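Local coordinates for protein response regulator ChrA (PDB 4YN8) that probably binds DNA as the response regulator of a haem-sensing two-component system, joining a magnesium-binding receiver domain to a LuxR-type helix-turn-helix domain, at residues 111-116 with 121-126; 149-154 with 191-196; 162-167 with 172-177. The protein carries 1 engineered substitution. One frame throughout, in Å; residues are numbered along the deposited sequence.

Contact 1: 111-116 with 121-126; sequences HDAVVA and RRTLAP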
ATOM      1  N   HIS A 111     -10.078 -18.284  10.506  1.00 12.04           N
ATOM      2  CA  HIS A 111      -9.750 -19.698  10.596  1.00 11.85           C
ATOM      3  C   HIS A 111      -9.484 -20.288   9.236  1.00 11.20           C
ATOM      4  O   HIS A 111      -8.471 -20.949   9.001  1.00  9.97           O
ATOM      5  CB  HIS A 111     -10.901 -20.469  11.295  1.00 13.03           C
ATOM      6  CG  HIS A 111     -10.797 -21.943  11.129  1.00 14.93           C
ATOM      7  ND1 HIS A 111     -11.288 -22.598  10.008  1.00 16.32           N
ATOM      8  CD2 HIS A 111     -10.218 -22.895  11.898  1.00 14.96           C
ATOM      9  CE1 HIS A 111     -10.985 -23.883  10.089  1.00 16.48           C
ATOM     10  NE2 HIS A 111     -10.368 -24.088  11.240  1.00 16.01           N
ATOM     11  N   ASP A 112     -10.402 -20.059   8.291  1.00 11.30           N
ATOM     12  CA  ASP A 112     -10.254 -20.615   6.988  1.00 11.66           C
ATOM     13  C   ASP A 112      -9.015 -20.096   6.246  1.00 11.28           C
ATOM     14  O   ASP A 112      -8.386 -20.867   5.476  1.00 11.48           O
ATOM     15  CB  ASP A 112     -11.498 -20.309   6.160  1.00 12.42           C
ATOM     16  CG  ASP A 112     -12.730 -21.103   6.652  1.00 14.84           C
ATOM     17  OD1 ASP A 112     -12.633 -21.910   7.629  1.00 14.61           O
ATOM     18  OD2 ASP A 112     -13.849 -20.873   6.077  1.00 15.59           O
ATOM     19  N   ALA A 113      -8.708 -18.813   6.451  1.00 10.86           N
ATOM     20  CA  ALA A 113      -7.470 -18.208   5.880  1.00 10.73           C
ATOM     21  C   ALA A 113      -6.190 -18.834   6.439  1.00 10.47           C
ATOM     22  O   ALA A 113      -5.243 -19.117   5.698  1.00 10.12           O
ATOM     23  CB  ALA A 113      -7.447 -16.708   6.065  1.00 10.97           C
ATOM     24  N   VAL A 114      -6.184 -19.114   7.733  1.00 10.31           N
ATOM     25  CA  VAL A 114      -5.042 -19.834   8.308  1.00 10.11           C
ATOM     26  C   VAL A 114      -4.893 -21.232   7.743  1.00 11.06           C
ATOM     27  O   VAL A 114      -3.785 -21.675   7.342  1.00 10.40           O
ATOM     28  CB  VAL A 114      -5.096 -19.845   9.836  1.00  9.93           C
ATOM     29  CG1 VAL A 114      -4.004 -20.725  10.404  1.00 10.46           C
ATOM     30  CG2 VAL A 114      -4.971 -18.406  10.376  1.00  9.54           C
ATOM     31  N   VAL A 115      -5.978 -21.956   7.646  1.00 11.06           N
ATOM     32  CA  VAL A 115      -5.887 -23.277   7.071  1.00 11.51           C
ATOM     33  C   VAL A 115      -5.446 -23.263   5.629  1.00 11.30           C
ATOM     34  O   VAL A 115      -4.599 -24.053   5.209  1.00 12.00           O
ATOM     35  CB  VAL A 115      -7.255 -24.029   7.212  1.00 11.87           C
ATOM     36  CG1 VAL A 115      -7.219 -25.315   6.402  1.00 12.94           C
ATOM     37  CG2 VAL A 115      -7.589 -24.302   8.681  1.00 12.94           C
ATOM     38  N   ALA A 116      -6.014 -22.369   4.826  1.00 10.75           N
ATOM     39  CA  ALA A 116      -5.650 -22.238   3.402  1.00 11.17           C
ATOM     40  C   ALA A 116      -4.188 -21.926   3.224  1.00 10.54           C
ATOM     41  O   ALA A 116      -3.511 -22.515   2.415  1.00 11.55           O
ATOM     42  CB  ALA A 116      -6.450 -21.135   2.765  1.00 11.75           C
ATOM     43  N   ARG A 121      -2.787 -22.781  -0.337  1.00 14.87           N
ATOM     44  CA  ARG A 121      -3.824 -22.201  -1.183  1.00 16.32           C
ATOM     45  C   ARG A 121      -3.897 -20.697  -0.967  1.00 16.91           C
ATOM     46  O   ARG A 121      -3.836 -20.242   0.184  1.00 16.12           O
ATOM     47  CB  ARG A 121      -5.176 -22.841  -0.889  1.00 18.99           C
ATOM     48  CG  ARG A 121      -5.204 -24.334  -1.135  1.00 21.42           C
ATOM     49  CD  ARG A 121      -6.559 -24.968  -0.933  1.00 24.31           C
ATOM     50  NE  ARG A 121      -6.910 -25.248   0.471  1.00 26.84           N
ATOM     51  CZ  ARG A 121      -7.770 -24.515   1.165  1.00 27.51           C
ATOM     52  NH1 ARG A 121      -8.353 -23.474   0.581  1.00 31.91           N
ATOM     53  NH2 ARG A 121      -8.062 -24.805   2.424  1.00 27.44           N
ATOM     54  N   ARG A 122      -3.974 -19.924  -2.047  1.00 15.49           N
ATOM     55  CA  ARG A 122      -4.033 -18.470  -1.960  1.00 16.42           C
ATOM     56  C   ARG A 122      -5.316 -17.992  -1.323  1.00 15.59           C
ATOM     57  O   ARG A 122      -6.391 -18.556  -1.596  1.00 15.82           O
ATOM     58  CB  ARG A 122      -4.016 -17.805  -3.334  1.00 16.81           C
ATOM     59  CG  ARG A 122      -2.802 -17.795  -4.149  1.00 19.13           C
ATOM     60  CD  ARG A 122      -1.523 -17.455  -3.472  1.00 17.12           C
ATOM     61  NE  ARG A 122      -1.223 -16.077  -3.117  1.00 15.15           N
ATOM     62  CZ  ARG A 122      -0.879 -15.102  -3.956  1.00 15.01           C
ATOM     63  NH1 ARG A 122      -1.016 -15.230  -5.293  1.00 14.47           N
ATOM     64  NH2 ARG A 122      -0.524 -13.940  -3.450  1.00 14.82           N
ATOM     65  N   THR A 123      -5.254 -16.937  -0.498  1.00 12.85           N
ATOM     66  CA  THR A 123      -6.444 -16.218  -0.046  1.00 12.47           C
ATOM     67  C   THR A 123      -6.309 -14.814  -0.505  1.00 13.55           C
ATOM     68  O   THR A 123      -5.594 -14.053   0.062  1.00 11.72           O
ATOM     69  CB  THR A 123      -6.634 -16.250   1.483  1.00 13.36           C
ATOM     70  OG1 THR A 123      -6.714 -17.610   1.898  1.00 13.74           O
ATOM     71  CG2 THR A 123      -7.898 -15.486   1.945  1.00 13.06           C
ATOM     72  N   LEU A 124      -6.985 -14.475  -1.601  1.00 13.38           N
ATOM     73  CA  LEU A 124      -6.989 -13.094  -2.079  1.00 14.98           C
ATOM     74  C   LEU A 124      -8.331 -12.496  -1.732  1.00 16.24           C
ATOM     75  O   LEU A 124      -9.261 -12.402  -2.568  1.00 14.76           O
ATOM     76  CB  LEU A 124      -6.718 -13.084  -3.570  1.00 17.01           C
ATOM     77  CG  LEU A 124      -5.463 -13.810  -3.996  1.00 18.25           C
ATOM     78  CD1 LEU A 124      -5.275 -13.703  -5.517  1.00 21.35           C
ATOM     79  CD2 LEU A 124      -4.251 -13.257  -3.261  1.00 21.49           C
ATOM     80  N   ALA A 125      -8.484 -12.166  -0.465  1.00 14.26           N
ATOM     81  CA  ALA A 125      -9.814 -11.904   0.052  1.00 14.70           C
ATOM     82  C   ALA A 125     -10.448 -10.729  -0.709  1.00 14.74           C
ATOM     83  O   ALA A 125      -9.829  -9.655  -0.880  1.00 12.41           O
ATOM     84  CB  ALA A 125      -9.772 -11.591   1.541  1.00 15.30           C
ATOM     85  N   PRO A 126     -11.710 -10.893  -1.138  1.00 16.03           N
ATOM     86  CA  PRO A 126     -12.363  -9.794  -1.870  1.00 16.16           C
ATOM     87  C   PRO A 126     -12.361  -8.481  -1.131  1.00 14.49           C
ATOM     88  O   PRO A 126     -12.265  -7.426  -1.761  1.00 12.72           O
ATOM     89  CB  PRO A 126     -13.830 -10.348  -2.085  1.00 16.97           C
ATOM     90  CG  PRO A 126     -13.592 -11.805  -2.197  1.00 18.27           C
ATOM     91  CD  PRO A 126     -12.509 -12.134  -1.187  1.00 16.94           C
TER
HETATM   92  O   HOH W   1      -9.601 -22.972   4.224  1.00 18.20           O
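R121 folds back over A116 near the C-terminal end of helix 107-119, laying one face of its guanidinium group on A116 CA, off-centre toward the rim. The outer atoms make the touch: NH2 lies 3.7 Å from A116 CA, and NH1 is 3.7 Å from A116 CB. A bend at chi3 (-81°), after an extended chi2, swings the group back along the helix, where it runs beside V115 with NH2 4.1 Å from V115 CG1. NH2 also forms a salt bridge with E119 and donates to a water at the guanidinium edge, in its plane; that water in turn donates to D112 O at 2.7 Å. Two polar partners thus limit the rotation of the planar group. At the backbone, R121 N donates to A116 O (2.9 Å, 159° at the hydrogen), closing the turn by which the chain leaves the helix. The turn leads from helix 107-119, the last helix of the CheY-like (beta-alpha)5 fold, into a short parallel strand, 123-124, added at the edge of the sheet beside 99-102, and the three form a beta-alpha-beta unit. T123, bonded through its backbone to M98 and Y100, points its CB toward the helix. Its OG1 rests 3.6 Å from A116 CB, while T123 CG2 approaches A113 CB at 4.3 Å. A113, also packed on L101 and L78, carries this helix face down onto the parallel sheet.

Contact 2: 149-154 with 191-196; sequences EILQNL and TAAITA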
ATOM      1  N   GLU A 149      -4.144  28.966 -18.022  1.00 11.52           N
ATOM      2  CA  GLU A 149      -3.591  30.259 -18.376  1.00 12.35           C
ATOM      3  C   GLU A 149      -2.120  30.209 -18.476  1.00 11.40           C
ATOM      4  O   GLU A 149      -1.525  30.753 -19.424  1.00 11.89           O
ATOM      5  CB  GLU A 149      -3.960  31.292 -17.288  1.00 14.16           C
ATOM      6  CG  GLU A 149      -3.573  32.710 -17.608  1.00 17.26           C
ATOM      7  CD  GLU A 149      -3.991  33.677 -16.481  1.00 21.89           C
ATOM      8  OE1 GLU A 149      -4.002  33.265 -15.284  1.00 22.07           O
ATOM      9  OE2 GLU A 149      -4.270  34.846 -16.786  1.00 24.61           O
ATOM     10  N   ILE A 150      -1.459  29.540 -17.531  1.00 11.13           N
ATOM     11  CA  ILE A 150      -0.025  29.412 -17.638  1.00 10.76           C
ATOM     12  C   ILE A 150       0.379  28.652 -18.897  1.00 11.47           C
ATOM     13  O   ILE A 150       1.347  29.051 -19.572  1.00 11.08           O
ATOM     14  CB  ILE A 150       0.550  28.742 -16.365  1.00 11.42           C
ATOM     15  CG1 ILE A 150       0.547  29.775 -15.213  1.00 12.59           C
ATOM     16  CG2 ILE A 150       1.947  28.241 -16.563  1.00 11.27           C
ATOM     17  CD1 ILE A 150       0.825  29.154 -13.880  1.00 13.41           C
ATOM     18  N   LEU A 151      -0.287  27.533 -19.154  1.00 11.18           N
ATOM     19  CA  LEU A 151       0.045  26.760 -20.404  1.00 12.14           C
ATOM     20  C   LEU A 151      -0.132  27.589 -21.673  1.00 11.74           C
ATOM     21  O   LEU A 151       0.740  27.540 -22.587  1.00 12.86           O
ATOM     22  CB  LEU A 151      -0.769  25.485 -20.460  1.00 12.38           C
ATOM     23  CG  LEU A 151      -0.301  24.415 -19.500  1.00 13.72           C
ATOM     24  CD1 LEU A 151      -1.463  23.436 -19.311  1.00 14.48           C
ATOM     25  CD2 LEU A 151       0.947  23.703 -20.011  1.00 14.72           C
ATOM     26  N   GLN A 152      -1.211  28.350 -21.747  1.00 12.42           N
ATOM     27  CA  GLN A 152      -1.502  29.194 -22.939  1.00 13.01           C
ATOM     28  C   GLN A 152      -0.386  30.213 -23.121  1.00 14.78           C
ATOM     29  O   GLN A 152       0.030  30.528 -24.256  1.00 15.41           O
ATOM     30  CB  GLN A 152      -2.836  29.871 -22.797  1.00 13.53           C
ATOM     31  CG  GLN A 152      -3.972  28.881 -22.946  1.00 13.44           C
ATOM     32  CD  GLN A 152      -5.311  29.426 -22.650  1.00 14.62           C
ATOM     33  OE1 GLN A 152      -5.480  30.330 -21.810  1.00 15.23           O
ATOM     34  NE2 GLN A 152      -6.282  28.979 -23.402  1.00 15.08           N
ATOM     35  N   ASN A 153       0.125  30.750 -22.013  1.00 14.70           N
ATOM     36  CA  ASN A 153       1.279  31.660 -22.130  1.00 16.09           C
ATOM     37  C   ASN A 153       2.616  30.980 -22.374  1.00 16.68           C
ATOM     38  O   ASN A 153       3.478  31.541 -23.100  1.00 18.02           O
ATOM     39  CB  ASN A 153       1.318  32.611 -20.907  1.00 15.81           C
ATOM     40  CG  ASN A 153       0.196  33.623 -20.931  1.00 18.20           C
ATOM     41  OD1 ASN A 153      -0.895  33.434 -20.373  1.00 19.38           O
ATOM     42  ND2 ASN A 153       0.423  34.672 -21.629  1.00 18.49           N
ATOM     43  N   LEU A 154       2.810  29.781 -21.839  1.00 16.91           N
ATOM     44  CA  LEU A 154       4.000  29.001 -22.152  1.00 18.36           C
ATOM     45  C   LEU A 154       4.043  28.717 -23.669  1.00 18.75           C
ATOM     46  O   LEU A 154       5.134  28.682 -24.260  1.00 17.91           O
ATOM     47  CB  LEU A 154       4.033  27.630 -21.468  1.00 20.22           C
ATOM     48  CG  LEU A 154       4.582  27.381 -20.080  1.00 23.90           C
ATOM     49  CD1 LEU A 154       4.499  25.876 -19.797  1.00 23.91           C
ATOM     50  CD2 LEU A 154       6.018  27.905 -19.935  1.00 22.97           C
ATOM     51  N   THR A 191       8.675  22.417 -23.050  1.00 20.97           N
ATOM     52  CA  THR A 191       8.386  22.022 -24.428  1.00 21.37           C
ATOM     53  C   THR A 191       7.477  20.801 -24.495  1.00 19.33           C
ATOM     54  O   THR A 191       6.504  20.818 -25.248  1.00 16.73           O
ATOM     55  CB  THR A 191       9.658  21.709 -25.207  1.00 24.05           C
ATOM     56  OG1 THR A 191      10.491  22.843 -25.135  1.00 26.37           O
ATOM     57  CG2 THR A 191       9.327  21.472 -26.659  1.00 24.97           C
ATOM     58  N   ALA A 192       7.738  19.809 -23.654  1.00 17.49           N
ATOM     59  CA  ALA A 192       6.929  18.606 -23.617  1.00 18.39           C
ATOM     60  C   ALA A 192       5.535  18.907 -23.048  1.00 16.97           C
ATOM     61  O   ALA A 192       4.549  18.257 -23.423  1.00 15.32           O
ATOM     62  CB  ALA A 192       7.588  17.515 -22.792  1.00 19.84           C
ATOM     63  N   ALA A 193       5.477  19.851 -22.095  1.00 14.28           N
ATOM     64  CA  ALA A 193       4.203  20.277 -21.555  1.00 13.17           C
ATOM     65  C   ALA A 193       3.295  20.879 -22.619  1.00 12.22           C
ATOM     66  O   ALA A 193       2.082  20.647 -22.629  1.00 10.98           O
ATOM     67  CB  ALA A 193       4.380  21.286 -20.437  1.00 12.60           C
ATOM     68  N   ILE A 194       3.868  21.686 -23.472  1.00 12.25           N
ATOM     69  CA  ILE A 194       3.083  22.285 -24.534  1.00 13.99           C
ATOM     70  C   ILE A 194       2.572  21.208 -25.492  1.00 12.65           C
ATOM     71  O   ILE A 194       1.389  21.222 -25.852  1.00 12.06           O
ATOM     72  CB  ILE A 194       3.858  23.358 -25.324  1.00 15.82           C
ATOM     73  CG1 ILE A 194       4.155  24.582 -24.434  1.00 18.72           C
ATOM     74  CG2 ILE A 194       3.082  23.807 -26.570  1.00 17.10           C
ATOM     75  CD1 ILE A 194       2.884  25.252 -23.940  1.00 23.20           C
ATOM     76  N   THR A 195       3.455  20.311 -25.907  1.00 13.97           N
ATOM     77  CA  THR A 195       3.018  19.167 -26.746  1.00 13.85           C
ATOM     78  C   THR A 195       1.904  18.352 -26.090  1.00 13.45           C
ATOM     79  O   THR A 195       0.887  18.057 -26.737  1.00 13.18           O
ATOM     80  CB  THR A 195       4.204  18.249 -27.062  1.00 16.25           C
ATOM     81  OG1 THR A 195       5.169  19.032 -27.743  1.00 19.17           O
ATOM     82  CG2 THR A 195       3.801  17.100 -27.931  1.00 16.91           C
ATOM     83  N   ALA A 196       2.041  18.021 -24.820  1.00 12.43           N
ATOM     84  CA  ALA A 196       1.007  17.263 -24.146  1.00 12.36           C
ATOM     85  C   ALA A 196      -0.300  18.048 -24.045  1.00 10.94           C
ATOM     86  O   ALA A 196      -1.373  17.491 -24.198  1.00 11.35           O
ATOM     87  CB  ALA A 196       1.453  16.816 -22.764  1.00 12.36           C
TER
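I194 reaches across to L151 and L154 with the long branch of its side chain. Its CB stays back, 5.8 Å from L154 CB. CG1 leaves anti to the carbonyl carbon (chi1 -67°) and comes within 4.3 Å of L154 CB. A second turn at chi2 (-61°) brings CD1, the tip, against segment 149-154, between L154 CB and L151 O. I194 CD1 lies 3.6 Å from L154 CB. The same I194 CD1 is 3.4 Å from the carbonyl oxygen L151 O. The methyl therefore packs on backbone as well as side chain. These segments belong to the first and last helices, 145-155 and 190-199, of the four-helix LuxR-type DNA-binding domain; the axes of the two short segments pass 9.9 Å apart, their N-to-C directions 110° from each other. So steep a crossing confines the touch to one small patch. Beside I194, A193 turns its CB toward the partner helix and meets L151 CD2 at 4.2 Å. The other surroundings are mostly apolar: L151 also touches I181, L143 and the C-terminal residue I203, A193 leans on Y182 and V187, and L154 packs on L163. On the same helix as L151, Q152 NE2 is hydrogen-bonded to the terminal carboxylate of I203, tying the chain end to helix 145-155.

Contact 3: 162-167 with 172-177; sequences QLAAKL and ATVKTH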
ATOM      1  N   GLN A 162       8.791  36.272 -17.592  1.00 16.92           N
ATOM      2  CA  GLN A 162       7.775  36.922 -18.367  1.00 16.81           C
ATOM      3  C   GLN A 162       6.369  36.549 -17.914  1.00 15.19           C
ATOM      4  O   GLN A 162       5.443  37.375 -17.965  1.00 16.85           O
ATOM      5  CB  GLN A 162       7.968  36.573 -19.854  1.00 18.41           C
ATOM      6  CG  GLN A 162       9.122  37.351 -20.481  1.00 20.83           C
ATOM      7  CD  GLN A 162       9.451  36.852 -21.863  1.00 22.95           C
ATOM      8  OE1 GLN A 162       9.499  35.656 -22.111  1.00 19.87           O
ATOM      9  NE2 GLN A 162       9.752  37.763 -22.737  1.00 26.65           N
ATOM     10  N   LEU A 163       6.211  35.291 -17.519  1.00 15.87           N
ATOM     11  CA  LEU A 163       4.952  34.781 -17.012  1.00 15.65           C
ATOM     12  C   LEU A 163       4.609  35.501 -15.742  1.00 15.21           C
ATOM     13  O   LEU A 163       3.494  35.901 -15.569  1.00 16.98           O
ATOM     14  CB  LEU A 163       5.021  33.275 -16.710  1.00 17.28           C
ATOM     15  CG  LEU A 163       5.030  32.321 -17.905  1.00 17.59           C
ATOM     16  CD1 LEU A 163       5.301  30.879 -17.523  1.00 19.19           C
ATOM     17  CD2 LEU A 163       3.708  32.440 -18.614  1.00 18.53           C
ATOM     18  N   ALA A 164       5.588  35.649 -14.858  1.00 14.73           N
ATOM     19  CA  ALA A 164       5.371  36.341 -13.587  1.00 15.88           C
ATOM     20  C   ALA A 164       4.908  37.754 -13.823  1.00 16.64           C
ATOM     21  O   ALA A 164       3.953  38.227 -13.191  1.00 17.36           O
ATOM     22  CB  ALA A 164       6.651  36.308 -12.766  1.00 15.64           C
ATOM     23  N   ALA A 165       5.565  38.439 -14.748  1.00 18.37           N
ATOM     24  CA  ALA A 165       5.259  39.836 -15.009  1.00 19.96           C
ATOM     25  C   ALA A 165       3.856  39.986 -15.610  1.00 21.00           C
ATOM     26  O   ALA A 165       3.063  40.858 -15.213  1.00 21.93           O
ATOM     27  CB  ALA A 165       6.322  40.408 -15.927  1.00 21.01           C
ATOM     28  N   LYS A 166       3.510  39.092 -16.533  1.00 18.03           N
ATOM     29  CA  LYS A 166       2.236  39.175 -17.209  1.00 18.56           C
ATOM     30  C   LYS A 166       1.055  38.803 -16.328  1.00 17.63           C
ATOM     31  O   LYS A 166      -0.027  39.423 -16.408  1.00 18.33           O
ATOM     32  CB  LYS A 166       2.303  38.297 -18.456  1.00 20.09           C
ATOM     33  CG  LYS A 166       1.071  38.455 -19.319  1.00 22.34           C
ATOM     34  CD  LYS A 166       1.178  37.692 -20.622  1.00 23.37           C
ATOM     35  CE  LYS A 166      -0.172  37.729 -21.338  1.00 25.31           C
ATOM     36  NZ  LYS A 166       0.073  37.212 -22.708  1.00 28.07           N
ATOM     37  N   LEU A 167       1.244  37.799 -15.481  1.00 15.12           N
ATOM     38  CA  LEU A 167       0.156  37.271 -14.658  1.00 16.42           C
ATOM     39  C   LEU A 167       0.103  37.918 -13.252  1.00 16.43           C
ATOM     40  O   LEU A 167      -0.810  37.639 -12.460  1.00 17.90           O
ATOM     41  CB  LEU A 167       0.306  35.743 -14.499  1.00 15.74           C
ATOM     42  CG  LEU A 167       0.257  35.041 -15.873  1.00 18.74           C
ATOM     43  CD1 LEU A 167       0.313  33.532 -15.719  1.00 19.57           C
ATOM     44  CD2 LEU A 167      -0.951  35.426 -16.683  1.00 20.21           C
ATOM     45  N   ALA A 172       8.482  32.298  -8.215  1.00 19.30           N
ATOM     46  CA  ALA A 172       8.328  31.084  -7.382  1.00 19.21           C
ATOM     47  C   ALA A 172       6.938  30.439  -7.445  1.00 19.00           C
ATOM     48  O   ALA A 172       6.831  29.219  -7.477  1.00 18.05           O
ATOM     49  CB  ALA A 172       8.675  31.383  -5.937  1.00 20.03           C
ATOM     50  N   THR A 173       5.900  31.268  -7.461  1.00 17.16           N
ATOM     51  CA  THR A 173       4.516  30.815  -7.597  1.00 17.60           C
ATOM     52  C   THR A 173       4.349  30.168  -8.987  1.00 16.51           C
ATOM     53  O   THR A 173       3.731  29.052  -9.089  1.00 15.30           O
ATOM     54  CB  THR A 173       3.550  31.974  -7.455  1.00 18.44           C
ATOM     55  OG1 THR A 173       3.672  32.546  -6.144  1.00 20.11           O
ATOM     56  CG2 THR A 173       2.129  31.528  -7.630  1.00 18.69           C
ATOM     57  N   VAL A 174       4.906  30.830 -10.011  1.00 15.28           N
ATOM     58  CA  VAL A 174       4.919  30.253 -11.415  1.00 15.57           C
ATOM     59  C   VAL A 174       5.562  28.879 -11.388  1.00 16.74           C
ATOM     60  O   VAL A 174       5.018  27.884 -11.926  1.00 15.75           O
ATOM     61  CB  VAL A 174       5.670  31.125 -12.442  1.00 14.76           C
ATOM     62  CG1 VAL A 174       5.883  30.389 -13.759  1.00 16.62           C
ATOM     63  CG2 VAL A 174       4.902  32.420 -12.714  1.00 14.29           C
ATOM     64  N   LYS A 175       6.750  28.802 -10.798  1.00 17.45           N
ATOM     65  CA  LYS A 175       7.469  27.512 -10.742  1.00 20.58           C
ATOM     66  C   LYS A 175       6.691  26.384 -10.004  1.00 18.31           C
ATOM     67  O   LYS A 175       6.675  25.242 -10.443  1.00 18.33           O
ATOM     68  CB  LYS A 175       8.890  27.726 -10.166  1.00 25.61           C
ATOM     69  CG  LYS A 175       9.985  27.758 -11.239  1.00 35.78           C
ATOM     70  CD  LYS A 175      10.417  26.298 -11.612  1.00 44.23           C
ATOM     71  CE  LYS A 175      10.520  25.979 -13.130  1.00 48.85           C
ATOM     72  NZ  LYS A 175      10.669  24.524 -13.455  1.00 48.74           N
ATOM     73  N   THR A 176       6.043  26.703  -8.903  1.00 18.10           N
ATOM     74  CA  THR A 176       5.198  25.752  -8.195  1.00 19.42           C
ATOM     75  C   THR A 176       4.054  25.225  -9.059  1.00 18.76           C
ATOM     76  O   THR A 176       3.762  24.024  -9.052  1.00 18.16           O
ATOM     77  CB  THR A 176       4.673  26.383  -6.915  1.00 22.61           C
ATOM     78  OG1 THR A 176       5.832  26.699  -6.113  1.00 23.20           O
ATOM     79  CG2 THR A 176       3.787  25.441  -6.185  1.00 25.18           C
ATOM     80  N   HIS A 177       3.400  26.129  -9.785  1.00 16.26           N
ATOM     81  CA  HIS A 177       2.347  25.740 -10.700  1.00 16.53           C
ATOM     82  C   HIS A 177       2.909  24.828 -11.772  1.00 15.64           C
ATOM     83  O   HIS A 177       2.237  23.872 -12.133  1.00 16.95           O
ATOM     84  CB  HIS A 177       1.700  26.937 -11.373  1.00 15.94           C
ATOM     85  CG  HIS A 177       0.789  27.736 -10.492  1.00 17.36           C
ATOM     86  ND1 HIS A 177      -0.279  27.191  -9.807  1.00 19.46           N
ATOM     87  CD2 HIS A 177       0.770  29.062 -10.218  1.00 18.54           C
ATOM     88  CE1 HIS A 177      -0.918  28.144  -9.145  1.00 19.85           C
ATOM     89  NE2 HIS A 177      -0.288  29.287  -9.364  1.00 19.69           N
TER
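In the helix-turn-helix of the LuxR-type domain, V174 of helix 171-185 sets its two methyls against L163 and A164 of helix 160-167. The side chains of V174 and L163 cross at about a right angle. With CG1 anti to the backbone N (chi1 169°), the valine straddles the partner: CG1 meets L163 CD1 at 3.8 Å, while CG2 lies 4.1 Å from L163 CB and 3.9 Å from the backbone A164 N. A164 CB flanks the same methyl, 4.3 Å from V174 CG2. Around this patch L163 also packs on L158 and N153, and V174 on I169 and N160. Within helix 171-185, T176 OG1 donates to A172 O, one turn back from it, at 3.0 Å, reaching it from the face opposite to T176 N, so the carbonyl is gripped twice. In LuxR-type regulators the second helix of the pair is usually the one presented to DNA, consistent with K175 and T176 facing outward. Between the two segments the contacts are van der Waals, so here the fit rests on the shape of the valine methyls against L163 and A164 and not on directional bonds.

In the fold
Contact 1 lies in the receiver domain, contacts 2 and 3 in the DNA-binding domain across the chain's centre. The centre of contact 1 is 50 Å from that of contact 2 and 55 Å from that of contact 3, with nearest atoms no closer than about 35 Å. The V115 side chain is about 9 Å from a bound magnesium ion and about 5 Å from that of I31, which helps form a magnesium site with D26 and F28. Contacts 2 and 3, centres 13 Å apart, touch directly: I150 CD1 meets H177 CB at 3.5 Å, and N153 CB meets L163 CD2 at 3.3 Å. In sequence, contact 3 falls between the segments of contact 2.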